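Local coordinates for protein carbohydrate kinase, pfkB family (Enterococcus faecalis, PDB 3KTN) that is a putative 2-keto-3-deoxygluconate kinase of the PfkB family, probably transferring phosphate to a sugar acid in a metal-dependent reaction, at residues C194-S200 / L235-G240. Residues are numbered along the deposited sequence; the frame is centred on the assembly and turned at random.
Sequences CDIVFGS and LEWFAG
Val197 and its neighbours pair in parallel with Trp237 to Ala239, joined by five backbone hydrogen bonds. Val197 N donates to Trp237 O (2.8 Å, nearly straight at 170°), Val197 O accepts from Ala239 N, and Gly199 N closes the pairing on Ala239 O at 3.0 Å. At the strand entrance Asp195 O takes two donors in its carbonyl plane: Trp237 N, and Glu236 N at 2.7 Å on a lone pair with a more bent N-H. CA-H groups of Ile196 and Phe198 point at Trp237 O and Ala239 O, and that of Phe238 at Val197 O, the carbonyls that also accept the N-H bonds.

On one face of the sheet, Ile196 and Trp237 run side by side, touching through Ile196 CG2 and Trp237 CB (4.0 Å), while Phe198 CD1 and CE1 touch the methyl of Ala239. Helix 278-291 covers this face, where Tyr290 meets the Trp237 indole edge-to-face. On the other face, Val197 splits its branches: CG2, beside its own backbone N, reaches both methyls of Leu235 (3.7 Å to CD2), whereas CG1, anti to that N (chi1 -180°), lies against Phe238 CD1. The Phe238 ring leans along the partner strand until CZ lies 3.5 Å from Gly199 O, which is hydrogen-bonded to Tyr255 OH. Helix 218-233 packs over Leu235 and Phe238.

The like-charged Asp195 OD1 and Glu236 OE1 come to 4.7 Å without contact, while Asp195 OD2 and Glu236 OE2 bond to Val164 N and Tyr290 OH. Ser200 then caps the helix that follows. With helices 201-206 and 218-233 in the connection, the two neighbouring parallel strands form a beta-alpha-beta crossover in the large central sheet of the ribokinase-like fold.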
loop_
_atom_site.group_PDB
_atom_site.type_symbol
_atom_site.label_atom_id
_atom_site.label_comp_id
_atom_site.label_asym_id
_atom_site.label_seq_id
_atom_site.Cartn_x
_atom_site.Cartn_y
_atom_site.Cartn_z
ATOM N N CYS A 194 8.975 -5.827 45.587
ATOM C CA CYS A 194 8.243 -6.621 44.602
ATOM C C CYS A 194 7.639 -7.915 45.122
ATOM O O CYS A 194 8.174 -8.546 46.031
ATOM C CB CYS A 194 9.158 -6.945 43.420
ATOM S SG CYS A 194 9.954 -5.500 42.709
ATOM N N ASP A 195 6.518 -8.304 44.521
ATOM C CA ASP A 195 5.817 -9.532 44.871
ATOM C C ASP A 195 5.950 -10.534 43.725
ATOM O O ASP A 195 6.170 -11.726 43.947
ATOM C CB ASP A 195 4.336 -9.243 45.129
ATOM C CG ASP A 195 4.117 -8.319 46.315
ATOM O OD1 ASP A 195 4.509 -8.698 47.442
ATOM O OD2 ASP A 195 3.555 -7.218 46.125
ATOM N N ILE A 196 5.812 -10.042 42.496
ATOM C CA ILE A 196 5.913 -10.888 41.306
ATOM C C ILE A 196 7.023 -10.352 40.415
ATOM O O ILE A 196 7.008 -9.185 40.027
ATOM C CB ILE A 196 4.585 -10.900 40.522
ATOM C CG1 ILE A 196 3.455 -11.365 41.440
ATOM C CG2 ILE A 196 4.697 -11.823 39.310
ATOM C CD1 ILE A 196 2.088 -11.346 40.795
ATOM N N VAL A 197 7.987 -11.205 40.094
ATOM C CA VAL A 197 9.114 -10.783 39.275
ATOM C C VAL A 197 9.309 -11.629 38.020
ATOM O O VAL A 197 9.226 -12.859 38.066
ATOM C CB VAL A 197 10.415 -10.814 40.105
ATOM C CG1 VAL A 197 11.590 -10.370 39.257
ATOM C CG2 VAL A 197 10.268 -9.917 41.334
ATOM N N PHE A 198 9.572 -10.955 36.904
ATOM C CA PHE A 198 9.803 -11.618 35.625
ATOM C C PHE A 198 11.271 -11.486 35.252
ATOM O O PHE A 198 11.815 -10.384 35.204
ATOM C CB PHE A 198 8.920 -10.992 34.542
ATOM C CG PHE A 198 7.452 -11.213 34.766
ATOM C CD1 PHE A 198 6.882 -12.456 34.543
ATOM C CD2 PHE A 198 6.652 -10.192 35.259
ATOM C CE1 PHE A 198 5.531 -12.684 34.813
ATOM C CE2 PHE A 198 5.301 -10.408 35.531
ATOM C CZ PHE A 198 4.740 -11.658 35.309
ATOM N N GLY A 199 11.915 -12.620 35.002
ATOM C CA GLY A 199 13.320 -12.604 34.648
ATOM C C GLY A 199 13.843 -14.007 34.420
ATOM O O GLY A 199 13.095 -14.979 34.534
ATOM N N SER A 200 15.128 -14.121 34.107
ATOM C CA SER A 200 15.730 -15.426 33.857
ATOM C C SER A 200 16.872 -15.741 34.813
ATOM O O SER A 200 17.350 -14.872 35.544
ATOM C CB SER A 200 16.275 -15.483 32.436
ATOM O OG SER A 200 17.407 -14.639 32.316
ATOM N N LEU A 235 10.004 -12.695 47.668
ATOM C CA LEU A 235 9.157 -12.616 46.483
ATOM C C LEU A 235 8.109 -13.714 46.531
ATOM O O LEU A 235 8.340 -14.780 47.103
ATOM C CB LEU A 235 10.002 -12.779 45.220
ATOM C CG LEU A 235 11.146 -11.777 45.064
ATOM C CD1 LEU A 235 11.945 -12.108 43.817
ATOM C CD2 LEU A 235 10.587 -10.361 45.000
ATOM N N GLU A 236 6.956 -13.450 45.923
ATOM C CA GLU A 236 5.865 -14.413 45.884
ATOM C C GLU A 236 5.941 -15.302 44.637
ATOM O O GLU A 236 5.775 -16.524 44.726
ATOM C CB GLU A 236 4.528 -13.669 45.921
ATOM C CG GLU A 236 3.312 -14.559 45.923
ATOM C CD GLU A 236 2.036 -13.764 46.028
ATOM O OE1 GLU A 236 2.123 -12.521 46.099
ATOM O OE2 GLU A 236 0.945 -14.375 46.044
ATOM N N TRP A 237 6.205 -14.687 43.483
ATOM C CA TRP A 237 6.300 -15.412 42.209
ATOM C C TRP A 237 7.476 -14.935 41.366
ATOM O O TRP A 237 7.750 -13.741 41.287
ATOM C CB TRP A 237 5.021 -15.219 41.379
ATOM C CG TRP A 237 3.900 -16.187 41.640
ATOM C CD1 TRP A 237 3.728 -16.969 42.741
ATOM C CD2 TRP A 237 2.754 -16.414 40.804
ATOM N NE1 TRP A 237 2.544 -17.665 42.651
ATOM C CE2 TRP A 237 1.924 -17.340 41.470
ATOM C CE3 TRP A 237 2.343 -15.916 39.557
ATOM C CZ2 TRP A 237 0.710 -17.788 40.935
ATOM C CZ3 TRP A 237 1.132 -16.361 39.021
ATOM C CH2 TRP A 237 0.331 -17.286 39.713
ATOM N N PHE A 238 8.175 -15.880 40.746
ATOM C CA PHE A 238 9.291 -15.571 39.859
ATOM C C PHE A 238 8.998 -16.372 38.597
ATOM O O PHE A 238 8.820 -17.588 38.664
ATOM C CB PHE A 238 10.625 -16.030 40.448
ATOM C CG PHE A 238 11.809 -15.733 39.560
ATOM C CD1 PHE A 238 12.282 -14.432 39.419
ATOM C CD2 PHE A 238 12.439 -16.751 38.849
ATOM C CE1 PHE A 238 13.373 -14.150 38.582
ATOM C CE2 PHE A 238 13.523 -16.480 38.015
ATOM C CZ PHE A 238 13.991 -15.176 37.882
ATOM N N ALA A 239 8.935 -15.705 37.448
ATOM C CA ALA A 239 8.631 -16.416 36.211
ATOM C C ALA A 239 9.422 -15.926 35.006
ATOM O O ALA A 239 9.905 -14.795 34.973
ATOM C CB ALA A 239 7.136 -16.341 35.925
ATOM N N GLY A 240 9.551 -16.806 34.021
ATOM C CA GLY A 240 10.285 -16.486 32.816
ATOM C C GLY A 240 10.156 -17.622 31.824
ATOM O O GLY A 240 9.392 -18.564 32.042
#